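Local coordinates for protein beta-mannosidase (Trichoderma harzianum, PDB 4CVU) that probably removes beta-linked mannose from the non-reducing ends of sugars by hydrolysis, as a fungal glycoside hydrolase of family 2, at residues 516-521 with 534-539; 542-547 with 555-560. All blocks are in the same frame, centred on the assembly; numbering follows the deposited sequence.

Contact 1 of 2, residues 516-521 with 534-539; sequences LFITTL and YSPCSA
Tyr534 reaches from a short strand to the helix and ends on the backbone oxygen of Phe517. Its CB leaves the strand toward the helix. CG lies anti to the backbone N (chi1 -177°), which carries the ring toward the helix. On the way, CE2 passes 3.3 Å from Phe517 O, and this oxygen lies near the ring plane at its edge. At the tip, Tyr534 OH donates a hydrogen bond to Phe517 O at 2.6 Å. The donor sits in the carbonyl plane, on a lone pair, with a C=O...donor angle of 141°. Leu521 CB covers the same hydroxyl, 3.7 Å from Tyr534 OH.

The helix has a wide pi-type turn here. Leu521 N bonds to Leu516 O at 3.0 Å. In a regular alpha-helix that N-H would go to Phe517 O, the oxygen that takes the tyrosine proton.

Pro536 fills the other half of the contact. Its CB packs 3.7 Å from Ile518 CG1, and the two side chains cross obliquely. Pro536 O is buried with no partner in the model. The Phe517 ring meets the rings of Phe449, edge-to-face, and Phe490.

Strand 534-535 runs parallel to strand 481-485, and helices 490-501 and 506-528 both lie between them in the chain. This beta-alpha-beta crossover is consistent with the (beta/alpha)8 barrel expected for the catalytic domain of family 2 enzymes.

Contact 2 of 2, residues 542-547 with 555-560; sequences GWLEID and VERYYN. With CD (cadmium ion), chain P; NAG (2-acetamido-2-deoxy-beta-D-glucopyranose), chain D; NAG (2-acetamido-2-deoxy-beta-D-glucopyranose), chain F.
Leu544 and Arg557 are brought together by their torsions. Leu544 places CG anti to its carbonyl carbon (chi1 -52°), which turns its branches onto the arginine. Arg557 starts extended, with CG opposite the backbone N (chi1 -166°), then bends at chi3 (-80°). The two side chains cross at about a right angle. Leu544 CD2 sits over the centre of one guanidinium face, 3.3 Å from Arg557 CZ.

The guanidinium edge is well used. NH1 and NH2 of Arg557 both donate to O6 of the chain F NAG, at 2.9 and 2.8 Å. NH1 also gives an in-plane bond to Asn560 O at 3.0 Å, while NE hydrogen-bonds Asn371 OD1 and NH2 hydrogen-bonds Asn357 OD1. With an alanine here, the sugar O6, Asn560 O and the Asn371 and Asn357 side chains would probably lose their donor, and a gap would open beside Leu544 CD2.

The backbones form a classic beta bulge: Leu544 and Glu545 both face Val555. Leu544 N donates to Val555 O at 2.7 Å, and Val555 N to Glu545 O at 2.9 Å. A type II' turn follows, from Arg557 to Asn560. Asn560 ND2 is covalently linked to C1 of the chain D NAG (an N-glycosidic bond), whose O6 donates to Glu556 O at 2.9 Å.

The hairpin and the turn after it lie against helix 506-528, where Tyr558 OH hydrogen-bonds Glu514 OE2 and Ile546 meets Phe522. Tyr559 packs on Pro496 of helix 490-501.

Overall arrangement
Both contacts are largely buried, but contact 1 lies deeper, with its centre about 19 Å from the centre of the chain against about 27 Å for contact 2. The first joins a parallel strand of the probable barrel and a helix through apolar packing and one side-chain hydrogen bond to the backbone. The second joins two strands of a hairpin mainly by backbone bonds. It carries one sugar at Asn560, touches a second, and at Asp547 binds a cadmium ion. The two follow each other along the chain, with centres 12 Å apart. They touch at Glu556, whose CD lies 3.6 Å from Pro536 CG. Helix 506-528 serves both: it supplies residues 516-521 and also packs on the hairpin.

Contact 1 of 2, residues 516-521 with 534-539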
# COMPACT_ATOMS: atom_id res chain seq x y z
N LEU A 516 -30.27 37.16 3.71
CA LEU A 516 -30.13 35.91 2.93
C LEU A 516 -30.86 34.74 3.59
O LEU A 516 -31.75 34.11 2.97
CB LEU A 516 -28.66 35.52 2.71
CG LEU A 516 -28.44 34.33 1.76
CD1 LEU A 516 -29.12 34.58 0.44
CD2 LEU A 516 -26.96 34.02 1.53
N PHE A 517 -30.51 34.47 4.84
CA PHE A 517 -30.96 33.22 5.50
C PHE A 517 -32.38 33.31 6.10
O PHE A 517 -32.97 32.29 6.44
CB PHE A 517 -29.92 32.75 6.52
CG PHE A 517 -28.61 32.37 5.89
CD1 PHE A 517 -28.45 31.11 5.31
CD2 PHE A 517 -27.57 33.27 5.82
CE1 PHE A 517 -27.26 30.75 4.70
CE2 PHE A 517 -26.37 32.91 5.22
CZ PHE A 517 -26.22 31.66 4.64
N ILE A 518 -32.95 34.50 6.20
CA ILE A 518 -34.30 34.60 6.73
C ILE A 518 -35.27 35.20 5.69
O ILE A 518 -36.17 34.52 5.23
CB ILE A 518 -34.33 35.40 8.05
CG1 ILE A 518 -33.41 34.75 9.09
CG2 ILE A 518 -35.74 35.49 8.60
CD1 ILE A 518 -33.28 35.57 10.37
N THR A 519 -35.07 36.47 5.34
CA THR A 519 -35.94 37.18 4.40
C THR A 519 -36.01 36.43 3.06
O THR A 519 -37.08 36.09 2.62
CB THR A 519 -35.50 38.65 4.21
OG1 THR A 519 -35.32 39.28 5.49
CG2 THR A 519 -36.55 39.45 3.43
N THR A 520 -34.88 36.10 2.44
CA THR A 520 -34.93 35.41 1.14
C THR A 520 -35.28 33.94 1.32
O THR A 520 -36.30 33.47 0.80
CB THR A 520 -33.60 35.50 0.38
OG1 THR A 520 -33.19 36.86 0.29
CG2 THR A 520 -33.72 34.93 -1.03
N LEU A 521 -34.45 33.23 2.08
CA LEU A 521 -34.60 31.78 2.21
C LEU A 521 -35.89 31.31 2.91
O LEU A 521 -36.52 30.38 2.43
CB LEU A 521 -33.35 31.18 2.89
CG LEU A 521 -32.20 30.72 1.97
CD1 LEU A 521 -31.90 31.62 0.80
CD2 LEU A 521 -30.94 30.49 2.77
N TYR A 534 -38.43 25.42 9.80
CA TYR A 534 -37.21 26.06 9.38
C TYR A 534 -36.51 26.69 10.53
O TYR A 534 -37.13 27.13 11.52
CB TYR A 534 -37.49 27.16 8.33
CG TYR A 534 -36.24 27.85 7.78
CD1 TYR A 534 -35.41 27.20 6.87
CD2 TYR A 534 -35.91 29.15 8.15
CE1 TYR A 534 -34.28 27.80 6.37
CE2 TYR A 534 -34.78 29.78 7.64
CZ TYR A 534 -33.96 29.10 6.75
OH TYR A 534 -32.83 29.70 6.24
N SER A 535 -35.20 26.74 10.40
CA SER A 535 -34.38 27.53 11.28
C SER A 535 -33.28 28.14 10.42
O SER A 535 -32.75 27.46 9.51
CB SER A 535 -33.80 26.64 12.38
OG SER A 535 -32.87 27.36 13.17
N PRO A 536 -32.94 29.40 10.68
CA PRO A 536 -31.94 30.05 9.86
C PRO A 536 -30.51 29.47 10.03
O PRO A 536 -29.67 29.71 9.18
CB PRO A 536 -32.01 31.51 10.29
CG PRO A 536 -32.62 31.50 11.65
CD PRO A 536 -33.48 30.29 11.73
N CYS A 537 -30.26 28.74 11.13
CA CYS A 537 -28.99 27.99 11.26
C CYS A 537 -29.12 26.84 12.23
O CYS A 537 -30.10 26.73 12.99
CB CYS A 537 -27.84 28.88 11.67
SG CYS A 537 -28.15 29.74 13.23
N SER A 538 -28.11 25.98 12.19
CA SER A 538 -28.11 24.69 12.87
C SER A 538 -28.18 24.78 14.38
O SER A 538 -28.58 23.81 15.01
CB SER A 538 -26.84 23.93 12.54
OG SER A 538 -25.71 24.65 13.03
N ALA A 539 -27.75 25.90 14.95
CA ALA A 539 -27.79 26.10 16.38
C ALA A 539 -28.06 27.54 16.72
O ALA A 539 -27.31 28.44 16.30
CB ALA A 539 -26.45 25.68 17.02

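Contact 2 of 2, residues 542-547 with 555-560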
# COMPACT_ATOMS: atom_id res chain seq x y z
N GLY A 542 -33.44 30.20 19.36
CA GLY A 542 -34.84 30.20 19.00
C GLY A 542 -35.32 31.53 18.48
O GLY A 542 -34.54 32.50 18.37
N TRP A 543 -36.62 31.57 18.16
CA TRP A 543 -37.27 32.77 17.62
C TRP A 543 -38.22 33.43 18.62
O TRP A 543 -38.83 32.77 19.46
CB TRP A 543 -38.04 32.44 16.34
CG TRP A 543 -38.96 31.28 16.38
CD1 TRP A 543 -38.65 29.98 16.05
CD2 TRP A 543 -40.37 31.27 16.70
NE1 TRP A 543 -39.76 29.19 16.17
CE2 TRP A 543 -40.83 29.95 16.55
CE3 TRP A 543 -41.28 32.25 17.09
CZ2 TRP A 543 -42.16 29.60 16.79
CZ3 TRP A 543 -42.60 31.90 17.32
CH2 TRP A 543 -43.03 30.59 17.19
N LEU A 544 -38.33 34.74 18.51
CA LEU A 544 -39.32 35.53 19.25
C LEU A 544 -40.67 35.64 18.50
O LEU A 544 -41.72 35.65 19.13
CB LEU A 544 -38.78 36.93 19.51
CG LEU A 544 -37.38 37.01 20.16
CD1 LEU A 544 -36.82 38.41 20.06
CD2 LEU A 544 -37.45 36.58 21.62
N GLU A 545 -40.62 35.78 17.17
CA GLU A 545 -41.83 35.86 16.32
C GLU A 545 -41.55 35.21 14.96
O GLU A 545 -40.41 35.23 14.49
CB GLU A 545 -42.22 37.31 15.99
CG GLU A 545 -42.11 38.32 17.13
CD GLU A 545 -43.32 38.30 18.05
OE1 GLU A 545 -44.32 37.63 17.73
OE2 GLU A 545 -43.26 38.98 19.11
N ILE A 546 -42.59 34.66 14.36
CA ILE A 546 -42.58 34.28 12.96
C ILE A 546 -43.82 34.88 12.31
O ILE A 546 -44.94 34.55 12.68
CB ILE A 546 -42.59 32.77 12.74
CG1 ILE A 546 -41.32 32.17 13.37
CG2 ILE A 546 -42.62 32.46 11.25
CD1 ILE A 546 -41.21 30.68 13.25
N ASP A 547 -43.60 35.76 11.34
CA ASP A 547 -44.73 36.42 10.67
C ASP A 547 -44.29 36.96 9.32
O ASP A 547 -43.43 37.86 9.25
CB ASP A 547 -45.26 37.54 11.54
CG ASP A 547 -46.48 38.22 10.93
OD1 ASP A 547 -46.85 37.94 9.76
OD2 ASP A 547 -47.03 39.02 11.67
N VAL A 555 -38.05 36.63 13.69
CA VAL A 555 -37.34 37.55 14.57
C VAL A 555 -36.60 36.66 15.58
O VAL A 555 -37.19 36.12 16.52
CB VAL A 555 -38.32 38.52 15.28
CG1 VAL A 555 -37.59 39.41 16.28
CG2 VAL A 555 -39.07 39.38 14.26
N GLU A 556 -35.31 36.46 15.31
CA GLU A 556 -34.42 35.64 16.20
C GLU A 556 -34.23 36.25 17.57
O GLU A 556 -34.15 37.45 17.72
CB GLU A 556 -33.08 35.44 15.55
CG GLU A 556 -33.10 34.51 14.34
CD GLU A 556 -33.35 33.08 14.77
OE1 GLU A 556 -32.35 32.39 15.12
OE2 GLU A 556 -34.52 32.67 14.81
N ARG A 557 -34.19 35.39 18.59
CA ARG A 557 -33.85 35.81 19.95
C ARG A 557 -32.44 36.34 20.06
O ARG A 557 -32.17 37.29 20.75
CB ARG A 557 -34.00 34.66 20.95
CG ARG A 557 -33.98 35.15 22.38
CD ARG A 557 -34.33 34.06 23.36
NE ARG A 557 -35.75 33.86 23.42
CZ ARG A 557 -36.57 34.60 24.15
NH1 ARG A 557 -36.09 35.61 24.83
NH2 ARG A 557 -37.86 34.36 24.19
N TYR A 558 -31.53 35.67 19.37
CA TYR A 558 -30.11 35.97 19.50
C TYR A 558 -29.75 35.93 21.00
O TYR A 558 -29.95 34.95 21.65
CB TYR A 558 -29.72 37.30 18.84
CG TYR A 558 -29.96 37.41 17.38
CD1 TYR A 558 -29.24 36.66 16.51
CD2 TYR A 558 -30.89 38.29 16.87
CE1 TYR A 558 -29.43 36.75 15.17
CE2 TYR A 558 -31.11 38.37 15.51
CZ TYR A 558 -30.35 37.60 14.67
OH TYR A 558 -30.52 37.63 13.36
N TYR A 559 -29.24 37.03 21.52
CA TYR A 559 -28.68 37.09 22.86
C TYR A 559 -29.59 37.90 23.81
O TYR A 559 -29.15 38.37 24.84
CB TYR A 559 -27.17 37.49 22.80
CG TYR A 559 -26.55 36.91 21.50
CD1 TYR A 559 -26.81 35.57 21.11
CD2 TYR A 559 -25.86 37.70 20.61
CE1 TYR A 559 -26.36 35.04 19.90
CE2 TYR A 559 -25.41 37.18 19.39
CZ TYR A 559 -25.65 35.85 19.03
OH TYR A 559 -25.18 35.36 17.83
N ASN A 560 -30.85 38.04 23.44
CA ASN A 560 -31.88 38.64 24.29
C ASN A 560 -32.36 37.59 25.27
O ASN A 560 -33.46 37.07 25.13
CB ASN A 560 -33.09 39.14 23.49
CG ASN A 560 -32.76 40.30 22.58
OD1 ASN A 560 -32.56 41.42 23.03
ND2 ASN A 560 -32.71 40.03 21.27
CD CD P . -49.04 39.40 10.48
C1 NAG D . -32.45 40.99 20.20
C2 NAG D . -31.09 41.41 19.65
C3 NAG D . -31.20 42.46 18.54
C4 NAG D . -32.21 42.01 17.50
C5 NAG D . -33.53 41.64 18.17
C6 NAG D . -34.53 41.06 17.18
C7 NAG D . -29.34 41.10 21.32
C8 NAG D . -28.61 41.73 22.48
N2 NAG D . -30.28 41.87 20.75
O3 NAG D . -29.90 42.63 17.99
O4 NAG D . -32.48 43.03 16.55
O5 NAG D . -33.29 40.62 19.11
O6 NAG D . -33.97 40.01 16.47
O7 NAG D . -29.05 39.95 20.94
C1 NAG F . -41.51 35.05 23.43
C2 NAG F . -42.59 36.01 22.88
C3 NAG F . -42.08 37.43 22.76
C4 NAG F . -41.46 37.86 24.06
C5 NAG F . -40.38 36.87 24.47
C6 NAG F . -39.77 37.20 25.83
C7 NAG F . -44.19 34.79 21.48
C8 NAG F . -44.63 34.35 20.10
N2 NAG F . -43.10 35.55 21.59
O3 NAG F . -43.20 38.23 22.48
O4 NAG F . -40.92 39.15 23.91
O5 NAG F . -40.98 35.61 24.60
O6 NAG F . -38.64 36.39 26.02
O7 NAG F . -44.83 34.43 22.45
O HOH W 1 -31.86 33.20 18.16
O HOH W 2 -50.20 37.99 10.56